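Local coordinates for protein anti-sigma-I factor RsgI3 (Clostridium thermocellum, PDB 6QE7) that probably restrains the sigma factor SigI3 as its membrane-bound anti-sigma factor, and binds pectin through the extracellular tandem PA14 domains that make up this chain, at residues 19-23 and 37-41; 51-57 and 137-142; 232-236 and 259-265. All blocks are in the same frame, centred on the assembly; numbering follows the deposited sequence.

Contact 1: residues 19-23 and 37-41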
loop_
_atom_site.group_PDB
_atom_site.type_symbol
_atom_site.label_atom_id
_atom_site.label_comp_id
_atom_site.label_asym_id
_atom_site.label_seq_id
_atom_site.Cartn_x
_atom_site.Cartn_y
_atom_site.Cartn_z
ATOM N N PHE A 19 -1.081 6.775 2.313
ATOM C CA PHE A 19 -2.241 7.675 2.425
ATOM C C PHE A 19 -1.703 9.109 2.580
ATOM O O PHE A 19 -0.754 9.289 3.344
ATOM C CB PHE A 19 -3.137 7.240 3.587
ATOM C CG PHE A 19 -4.121 8.325 3.920
ATOM C CD1 PHE A 19 -5.176 8.623 3.054
ATOM C CD2 PHE A 19 -3.925 9.137 5.026
ATOM C CE1 PHE A 19 -6.044 9.666 3.319
ATOM C CE2 PHE A 19 -4.832 10.167 5.297
ATOM C CZ PHE A 19 -5.858 10.442 4.423
ATOM N N GLN A 20 -2.196 10.050 1.786
ATOM C CA GLN A 20 -1.813 11.482 1.904
ATOM C C GLN A 20 -2.922 12.363 2.487
ATOM O O GLN A 20 -2.690 13.054 3.466
ATOM C CB GLN A 20 -1.374 12.035 0.551
ATOM C CG GLN A 20 -0.641 13.381 0.629
ATOM C CD GLN A 20 0.555 13.365 1.559
ATOM O OE1 GLN A 20 1.237 12.375 1.704
ATOM N NE2 GLN A 20 0.753 14.442 2.267
ATOM N N PHE A 21 -4.088 12.440 1.898
ATOM C CA PHE A 21 -5.103 13.382 2.415
ATOM C C PHE A 21 -6.474 12.826 2.011
ATOM O O PHE A 21 -6.553 11.965 1.109
ATOM C CB PHE A 21 -4.835 14.810 1.947
ATOM C CG PHE A 21 -5.049 14.992 0.448
ATOM C CD1 PHE A 21 -6.319 15.089 -0.099
ATOM C CD2 PHE A 21 -3.992 14.942 -0.429
ATOM C CE1 PHE A 21 -6.515 15.193 -1.470
ATOM C CE2 PHE A 21 -4.180 15.031 -1.799
ATOM C CZ PHE A 21 -5.442 15.127 -2.326
ATOM N N VAL A 22 -7.490 13.221 2.759
ATOM C CA VAL A 22 -8.907 13.030 2.363
ATOM C C VAL A 22 -9.493 14.394 1.959
ATOM O O VAL A 22 -9.098 15.416 2.537
ATOM C CB VAL A 22 -9.665 12.362 3.518
ATOM C CG1 VAL A 22 -9.750 13.268 4.740
ATOM C CG2 VAL A 22 -11.030 11.896 3.116
ATOM N N ARG A 23 -10.422 14.437 1.012
ATOM C CA ARG A 23 -11.176 15.697 0.747
ATOM C C ARG A 23 -12.522 15.293 0.189
ATOM O O ARG A 23 -12.677 14.132 -0.287
ATOM C CB ARG A 23 -10.441 16.612 -0.246
ATOM C CG ARG A 23 -10.478 16.164 -1.689
ATOM C CD ARG A 23 -9.577 16.967 -2.608
ATOM N NE ARG A 23 -9.572 16.463 -3.940
ATOM C CZ ARG A 23 -8.741 16.842 -4.915
ATOM N NH1 ARG A 23 -7.774 17.718 -4.645
ATOM N NH2 ARG A 23 -8.821 16.270 -6.115
ATOM N N PRO A 37 -3.680 14.828 -8.838
ATOM C CA PRO A 37 -4.745 15.632 -8.253
ATOM C C PRO A 37 -4.340 16.792 -7.317
ATOM O O PRO A 37 -5.196 17.473 -6.842
ATOM C CB PRO A 37 -5.482 14.583 -7.378
ATOM C CG PRO A 37 -5.097 13.213 -7.988
ATOM C CD PRO A 37 -3.641 13.451 -8.326
ATOM N N ASP A 38 -3.085 16.881 -6.907
ATOM C CA ASP A 38 -2.694 17.811 -5.830
ATOM C C ASP A 38 -1.175 17.830 -5.740
ATOM O O ASP A 38 -0.560 16.776 -5.971
ATOM C CB ASP A 38 -3.244 17.349 -4.471
ATOM C CG ASP A 38 -3.031 18.378 -3.370
ATOM O OD1 ASP A 38 -3.913 19.276 -3.238
ATOM O OD2 ASP A 38 -1.988 18.292 -2.672
ATOM N N GLN A 39 -0.578 18.942 -5.364
ATOM C CA GLN A 39 0.899 19.031 -5.261
ATOM C C GLN A 39 1.439 18.000 -4.236
ATOM O O GLN A 39 2.602 17.686 -4.340
ATOM C CB GLN A 39 1.311 20.429 -4.818
ATOM C CG GLN A 39 0.941 20.737 -3.360
ATOM C CD GLN A 39 1.333 22.161 -3.018
ATOM O OE1 GLN A 39 2.016 22.820 -3.814
ATOM N NE2 GLN A 39 0.901 22.656 -1.859
ATOM N N SER A 40 0.654 17.527 -3.255
ATOM C CA SER A 40 1.101 16.547 -2.220
ATOM C C SER A 40 1.069 15.108 -2.795
ATOM O O SER A 40 1.571 14.180 -2.130
ATOM C CB SER A 40 0.299 16.682 -0.981
ATOM O OG SER A 40 -1.015 16.238 -1.198
ATOM N N ILE A 41 0.522 14.916 -4.002
ATOM C CA ILE A 41 0.589 13.609 -4.708
ATOM C C ILE A 41 1.667 13.637 -5.783
ATOM O O ILE A 41 1.508 14.330 -6.835
ATOM C CB ILE A 41 -0.784 13.265 -5.337
ATOM C CG1 ILE A 41 -1.852 13.115 -4.260
ATOM C CG2 ILE A 41 -0.683 12.009 -6.232
ATOM C CD1 ILE A 41 -1.518 12.129 -3.132
HETATM O O HOH W 1 -7.612 17.319 -8.343
HETATM O O HOH W 2 -5.545 19.724 -5.089
#

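Contact 2: residues 51-57 and 137-142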
loop_
_atom_site.group_PDB
_atom_site.type_symbol
_atom_site.label_atom_id
_atom_site.label_comp_id
_atom_site.label_asym_id
_atom_site.label_seq_id
_atom_site.Cartn_x
_atom_site.Cartn_y
_atom_site.Cartn_z
ATOM N N THR A 51 -15.946 7.251 -1.400
ATOM C CA THR A 51 -17.069 6.552 -0.736
ATOM C C THR A 51 -18.133 7.527 -0.213
ATOM O O THR A 51 -17.827 8.667 0.137
ATOM C CB THR A 51 -16.583 5.705 0.420
ATOM O OG1 THR A 51 -16.082 6.613 1.391
ATOM C CG2 THR A 51 -15.584 4.639 -0.003
ATOM N N GLY A 52 -19.389 7.110 -0.309
ATOM C CA GLY A 52 -20.530 7.792 0.297
ATOM C C GLY A 52 -21.787 7.076 -0.107
ATOM O O GLY A 52 -21.756 5.794 -0.173
ATOM N N LYS A 53 -22.788 7.871 -0.460
ATOM C CA LYS A 53 -24.128 7.383 -0.877
ATOM C C LYS A 53 -24.536 8.177 -2.089
ATOM O O LYS A 53 -24.206 9.407 -2.168
ATOM C CB LYS A 53 -25.093 7.524 0.301
ATOM C CG LYS A 53 -24.777 6.593 1.456
ATOM C CD LYS A 53 -25.535 6.982 2.701
ATOM C CE LYS A 53 -25.463 5.990 3.834
ATOM N NZ LYS A 53 -25.483 4.601 3.329
ATOM N N VAL A 54 -25.128 7.501 -3.050
ATOM C CA VAL A 54 -25.751 8.118 -4.238
ATOM C C VAL A 54 -27.280 7.987 -4.064
ATOM O O VAL A 54 -27.708 6.998 -3.389
ATOM C CB VAL A 54 -25.222 7.505 -5.532
ATOM C CG1 VAL A 54 -25.511 6.012 -5.640
ATOM C CG2 VAL A 54 -25.738 8.210 -6.759
ATOM N N GLU A 55 -28.043 8.998 -4.541
ATOM C CA GLU A 55 -29.537 9.086 -4.434
ATOM C C GLU A 55 -30.137 9.302 -5.810
ATOM O O GLU A 55 -30.096 10.389 -6.372
ATOM C CB GLU A 55 -29.970 10.160 -3.464
ATOM C CG GLU A 55 -31.436 10.540 -3.579
ATOM C CD GLU A 55 -31.928 11.312 -2.370
ATOM O OE1 GLU A 55 -31.216 11.274 -1.323
ATOM O OE2 GLU A 55 -33.015 11.953 -2.468
ATOM N N PRO A 56 -30.632 8.251 -6.480
ATOM C CA PRO A 56 -31.212 8.461 -7.790
ATOM C C PRO A 56 -32.477 9.344 -7.671
ATOM O O PRO A 56 -33.094 9.448 -6.587
ATOM C CB PRO A 56 -31.549 7.043 -8.269
ATOM C CG PRO A 56 -31.735 6.291 -6.979
ATOM C CD PRO A 56 -30.752 6.862 -5.998
ATOM N N ARG A 57 -32.810 10.032 -8.767
ATOM C CA ARG A 57 -34.029 10.895 -8.775
ATOM C C ARG A 57 -35.266 10.033 -9.111
ATOM O O ARG A 57 -36.354 10.396 -8.603
ATOM C CB ARG A 57 -33.870 12.023 -9.798
ATOM C CG ARG A 57 -32.671 12.946 -9.602
ATOM C CD ARG A 57 -32.393 13.602 -10.950
ATOM N NE ARG A 57 -31.680 14.865 -10.844
ATOM C CZ ARG A 57 -30.447 15.109 -11.337
ATOM N NH1 ARG A 57 -29.772 14.179 -12.006
ATOM N NH2 ARG A 57 -29.896 16.306 -11.169
ATOM N N SER A 137 -25.478 17.191 -5.932
ATOM C CA SER A 137 -26.832 17.234 -5.287
ATOM C C SER A 137 -27.279 15.816 -4.976
ATOM O O SER A 137 -27.993 15.681 -4.008
ATOM C CB SER A 137 -27.874 17.892 -6.155
ATOM O OG SER A 137 -27.815 17.355 -7.468
ATOM N N GLN A 138 -26.826 14.812 -5.742
ATOM C CA GLN A 138 -27.228 13.388 -5.518
ATOM C C GLN A 138 -26.164 12.567 -4.774
ATOM O O GLN A 138 -26.300 11.331 -4.766
ATOM C CB GLN A 138 -27.455 12.692 -6.859
ATOM C CG GLN A 138 -28.289 13.465 -7.868
ATOM C CD GLN A 138 -29.558 14.010 -7.282
ATOM O OE1 GLN A 138 -29.860 15.190 -7.442
ATOM N NE2 GLN A 138 -30.263 13.176 -6.534
ATOM N N LEU A 139 -25.133 13.183 -4.203
ATOM C CA LEU A 139 -23.999 12.438 -3.588
ATOM C C LEU A 139 -23.720 12.951 -2.183
ATOM O O LEU A 139 -23.595 14.178 -2.000
ATOM C CB LEU A 139 -22.735 12.557 -4.449
ATOM C CG LEU A 139 -22.796 12.042 -5.879
ATOM C CD1 LEU A 139 -21.620 12.598 -6.658
ATOM C CD2 LEU A 139 -22.789 10.524 -5.979
ATOM N N TYR A 140 -23.549 12.028 -1.244
ATOM C CA TYR A 140 -23.394 12.303 0.205
ATOM C C TYR A 140 -22.108 11.644 0.660
ATOM O O TYR A 140 -21.960 10.444 0.505
ATOM C CB TYR A 140 -24.570 11.725 1.011
ATOM C CG TYR A 140 -25.899 12.306 0.595
ATOM C CD1 TYR A 140 -26.507 11.908 -0.592
ATOM C CD2 TYR A 140 -26.473 13.329 1.350
ATOM C CE1 TYR A 140 -27.696 12.491 -1.013
ATOM C CE2 TYR A 140 -27.659 13.916 0.947
ATOM C CZ TYR A 140 -28.267 13.491 -0.222
ATOM O OH TYR A 140 -29.416 14.110 -0.582
ATOM N N PRO A 141 -21.159 12.400 1.224
ATOM C CA PRO A 141 -19.853 11.842 1.516
ATOM C C PRO A 141 -19.991 10.903 2.689
ATOM O O PRO A 141 -20.866 11.095 3.464
ATOM C CB PRO A 141 -18.959 13.045 1.868
ATOM C CG PRO A 141 -19.945 14.167 2.188
ATOM C CD PRO A 141 -21.221 13.862 1.417
ATOM N N SER A 142 -19.118 9.916 2.812
ATOM C CA SER A 142 -19.123 9.107 4.045
ATOM C C SER A 142 -18.405 9.958 5.078
ATOM O O SER A 142 -17.669 10.823 4.672
ATOM C CB SER A 142 -18.540 7.733 3.855
ATOM O OG SER A 142 -17.297 7.851 3.260
#

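Contact 3: residues 232-236 and 259-265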
loop_
_atom_site.group_PDB
_atom_site.type_symbol
_atom_site.label_atom_id
_atom_site.label_comp_id
_atom_site.label_asym_id
_atom_site.label_seq_id
_atom_site.Cartn_x
_atom_site.Cartn_y
_atom_site.Cartn_z
ATOM N N ASN A 232 19.980 -18.427 5.578
ATOM C CA ASN A 232 21.275 -18.813 6.166
ATOM C C ASN A 232 21.118 -18.760 7.693
ATOM O O ASN A 232 21.716 -17.933 8.343
ATOM C CB ASN A 232 22.369 -17.937 5.574
ATOM C CG ASN A 232 23.740 -18.343 6.055
ATOM O OD1 ASN A 232 23.929 -19.507 6.456
ATOM N ND2 ASN A 232 24.678 -17.392 6.035
ATOM N N TRP A 233 20.236 -19.571 8.223
ATOM C CA TRP A 233 19.844 -19.512 9.644
ATOM C C TRP A 233 20.947 -20.074 10.560
ATOM O O TRP A 233 20.900 -19.719 11.745
ATOM C CB TRP A 233 18.551 -20.288 9.823
ATOM C CG TRP A 233 17.909 -20.089 11.143
ATOM C CD1 TRP A 233 17.555 -21.038 12.055
ATOM C CD2 TRP A 233 17.510 -18.833 11.684
ATOM N NE1 TRP A 233 17.002 -20.446 13.150
ATOM C CE2 TRP A 233 16.967 -19.094 12.961
ATOM C CE3 TRP A 233 17.601 -17.510 11.232
ATOM C CZ2 TRP A 233 16.456 -18.083 13.765
ATOM C CZ3 TRP A 233 17.149 -16.503 12.058
ATOM C CH2 TRP A 233 16.527 -16.791 13.277
ATOM N N GLN A 234 21.852 -20.930 10.055
ATOM C CA GLN A 234 22.958 -21.578 10.842
ATOM C C GLN A 234 24.196 -20.674 10.846
ATOM O O GLN A 234 25.133 -20.894 11.621
ATOM C CB GLN A 234 23.280 -22.975 10.272
ATOM C CG GLN A 234 22.087 -23.957 10.225
ATOM C CD GLN A 234 21.356 -24.149 11.542
ATOM O OE1 GLN A 234 21.925 -24.624 12.521
ATOM N NE2 GLN A 234 20.065 -23.826 11.584
ATOM N N ASN A 235 24.228 -19.625 10.048
ATOM C CA ASN A 235 25.516 -18.919 9.842
ATOM C C ASN A 235 26.075 -18.454 11.192
ATOM O O ASN A 235 25.291 -17.951 12.064
ATOM C CB ASN A 235 25.434 -17.701 8.908
ATOM C CG ASN A 235 26.578 -16.733 9.145
ATOM O OD1 ASN A 235 27.740 -17.077 8.861
ATOM N ND2 ASN A 235 26.278 -15.574 9.735
ATOM N N GLN A 236 27.395 -18.494 11.278
ATOM C CA GLN A 236 28.203 -18.049 12.439
ATOM C C GLN A 236 29.242 -16.995 12.016
ATOM O O GLN A 236 29.695 -16.250 12.882
ATOM C CB GLN A 236 28.862 -19.311 13.010
ATOM C CG GLN A 236 28.820 -19.399 14.525
ATOM C CD GLN A 236 27.411 -19.273 15.042
ATOM O OE1 GLN A 236 26.804 -18.206 14.974
ATOM N NE2 GLN A 236 26.898 -20.366 15.578
ATOM N N GLU A 259 14.161 -12.367 9.811
ATOM C CA GLU A 259 14.494 -13.093 11.076
ATOM C C GLU A 259 16.034 -13.140 11.227
ATOM O O GLU A 259 16.780 -13.384 10.242
ATOM C CB GLU A 259 13.813 -14.469 11.140
ATOM C CG GLU A 259 12.302 -14.463 11.369
ATOM C CD GLU A 259 11.540 -15.795 11.281
ATOM O OE1 GLU A 259 12.118 -16.801 10.823
ATOM O OE2 GLU A 259 10.343 -15.795 11.590
ATOM N N TYR A 260 16.485 -12.893 12.451
ATOM C CA TYR A 260 17.911 -12.835 12.849
ATOM C C TYR A 260 18.082 -13.662 14.128
ATOM O O TYR A 260 17.324 -13.510 15.080
ATOM C CB TYR A 260 18.364 -11.398 13.146
ATOM C CG TYR A 260 19.784 -11.298 13.638
ATOM C CD1 TYR A 260 20.813 -11.717 12.817
ATOM C CD2 TYR A 260 20.126 -10.855 14.900
ATOM C CE1 TYR A 260 22.132 -11.666 13.215
ATOM C CE2 TYR A 260 21.448 -10.873 15.349
ATOM C CZ TYR A 260 22.464 -11.263 14.499
ATOM O OH TYR A 260 23.804 -11.274 14.831
ATOM N N CYS A 261 19.120 -14.465 14.180
ATOM C CA CYS A 261 19.520 -15.102 15.441
ATOM C C CYS A 261 21.025 -14.864 15.648
ATOM O O CYS A 261 21.821 -14.889 14.753
ATOM C CB CYS A 261 19.045 -16.539 15.490
ATOM S SG CYS A 261 19.867 -17.652 14.323
ATOM N N ASN A 262 21.329 -14.490 16.847
ATOM C CA ASN A 262 22.682 -14.407 17.403
ATOM C C ASN A 262 23.038 -15.716 18.114
ATOM O O ASN A 262 22.202 -16.237 18.884
ATOM C CB ASN A 262 22.678 -13.288 18.432
ATOM C CG ASN A 262 24.072 -12.775 18.524
ATOM O OD1 ASN A 262 24.588 -12.393 17.468
ATOM N ND2 ASN A 262 24.666 -12.863 19.715
ATOM N N TYR A 263 24.247 -16.218 17.941
ATOM C CA TYR A 263 24.662 -17.491 18.593
ATOM C C TYR A 263 25.758 -17.214 19.667
ATOM O O TYR A 263 26.432 -18.153 20.299
ATOM C CB TYR A 263 25.061 -18.469 17.484
ATOM C CG TYR A 263 23.992 -18.949 16.531
ATOM C CD1 TYR A 263 23.021 -19.841 16.964
ATOM C CD2 TYR A 263 23.987 -18.593 15.171
ATOM C CE1 TYR A 263 22.067 -20.356 16.089
ATOM C CE2 TYR A 263 23.069 -19.130 14.274
ATOM C CZ TYR A 263 22.111 -20.026 14.738
ATOM O OH TYR A 263 21.145 -20.586 13.951
ATOM N N GLY A 264 25.934 -15.932 19.953
ATOM C CA GLY A 264 26.723 -15.467 21.111
ATOM C C GLY A 264 27.770 -14.459 20.691
ATOM O O GLY A 264 28.372 -13.813 21.613
ATOM N N GLU A 265 27.980 -14.308 19.372
ATOM C CA GLU A 265 28.944 -13.327 18.809
ATOM C C GLU A 265 28.432 -11.933 19.171
ATOM O O GLU A 265 27.291 -11.797 19.617
ATOM C CB GLU A 265 29.134 -13.558 17.311
ATOM C CG GLU A 265 30.090 -14.696 17.023
ATOM C CD GLU A 265 29.474 -16.075 17.236
ATOM O OE1 GLU A 265 28.227 -16.179 17.154
ATOM O OE2 GLU A 265 30.229 -17.047 17.502
#

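Contact 1: residues 19-23 and 37-41
With CG set between its backbone N and carbonyl carbon (chi1 68°), the Phe21 ring rises from strand 19-25 against the turn at 37-41, where Ser40 OG, held by a chi1 of 70°, comes to 3.3 Å from Phe21 CD2. CE2, on the side of the ring nearest the turn, lies 3.7 Å from Asp38 CB, with ring and carboxylate planes inclined at 54°, and Ile41 CG1 adds an apolar touch at the same carbon. One residue earlier, Gln20 lays its CB against the tip of Ile41, CD1, and its CG near Ser40 OG.

The turn is closed by its own hydrogen bonds. Residues 38-41 form a type I beta turn with Ile41 N bonded to Asp38 O, and Asp38 OD2 accepts the backbone N of Ser40 at 2.8 Å in an Asx turn. The same oxygen takes Ser40 OG at 2.7 Å from the other face of the carboxylate, so two bonds fix the rotation of that group.

Arg23 reaches the turn with an extended chain. Its NH1 makes a weak hydrogen bond to Pro37 O, 3.4 Å away at the guanidinium edge. One water bridges NH2 to Pro37 O; a second, weakly bound by NH1, donates to Pro37 O and Asp38 OD1. The main charge partner of Arg23 is Asp25.

The turn borders a calcium site: Ser40 O accepts from Asn12, which binds the ion with Asp44 and Thr45. Gln20 and Phe21 form a classic beta bulge opposite Tyr10 of strand 6-11, whose ring stacks on Phe21, while Pro37 and Ile41 pack on Tyr46 of strand 46-51.

Contact 2: residues 51-57 and 137-142
Lys53 and Tyr140 face each other as an antiparallel hydrogen-bonded pair, Lys53 N to Tyr140 O and Tyr140 N to Lys53 O both measuring 2.9 Å. Beyond them Glu55 N bonds Gln138 O, and at the other end Ser142 N reaches Thr51 O at 3.2 Å from above the carbonyl plane. Side chains extend the pairing at both ends. Thr51 OG1 and Ser142 OG share a 2.5 Å hydrogen bond, while Gln138, bent at chi2 (-48°), curls back so that NE2 donates to Glu55 O at 2.8 Å, nearly within its own amide plane.

The Val54 and Leu139 side chains lie side by side, pointing the same way, with Val54 CG2 3.8 Å from Leu139 CD2; Val54 also meets Trp124. The Glu55 and Tyr140 side chains cross at an oblique angle, their planes 13° apart, with Glu55 OE1 3.4 Å from Tyr140 OH. Arg57 passes one guanidinium face over Gln138 OE1, which Ser137 OG holds by a hydrogen bond.

Farther out, Lys104 makes a cation-pi contact with Tyr140. Backbone bonds and the Gln138 amide thus join strand 139-141 to the first PA14 domain's sheet, whereas the charges of Lys53, Glu55 and Arg57 find their main partners in Asp106, Lys104 and Glu132.

Contact 3: residues 232-236 and 259-265
A sulfur-aromatic contact in the second PA14 domain fastens the loop after strand 227-232 to the end of strand 254-263. Cys261 SG stands over one face of the Trp233 indole, 3.4 Å from the centroid of the six-membered ring and only 8° off its normal. Two torsions make the meeting possible: Trp233 swings CG to the side opposite its own N (chi1 -169°), turning the indole toward the strand, and Cys261 holds SG between N and the carbonyl carbon (chi1 68°), pointing it at the loop.

The outer rim of the indole lies close to the strand backbone and its side chains. Trp233 CH2 is 3.4 Å from Cys261 CB, and Trp233 CZ3 approaches Glu259 O at 3.6 Å near the ring plane, with Glu259 CB also alongside. Arg221, from neighbouring strand 219-224, makes a cation-pi contact with the same indole, while the carboxylate of Glu259 has its salt bridge to Arg197.

Farther along, Tyr263 leans against the loop backbone, its side chain roughly perpendicular to that of Trp233. Its OH donates to Trp233 O, although the modelled length of 2.4 Å is too short to be trusted and remains doubtful. The carbonyl oxygens of Trp233 and Asn235 both meet this ring near its plane, at the edge; Asn235 O is 3.3 Å from Tyr263 CE2. Asn235 ND2 in turn donates to Gly218 O. On the other side chain of this region, Asn262 ND2 donates to Glu265 O at 2.8 Å, in the carbonyl plane.

How the contacts relate
The three contacts follow one another along the chain, each closing before the next opens. Contacts 1 and 2 belong to the first PA14 domain and reach the same antiparallel sheet, which runs from 19-25 through 6-11, 46-51 and 105-113 to 53-54 and 139-141. Their centres are 22 Å apart, and their nearest atoms stay about 7 Å from each other. Contact 3 lies in the second PA14 domain, across the chain's centre, with its centre 43 Å from that of contact 1 and 57 Å from that of contact 2. None of the three contacts spans the two domains of this pectin-binding dyad.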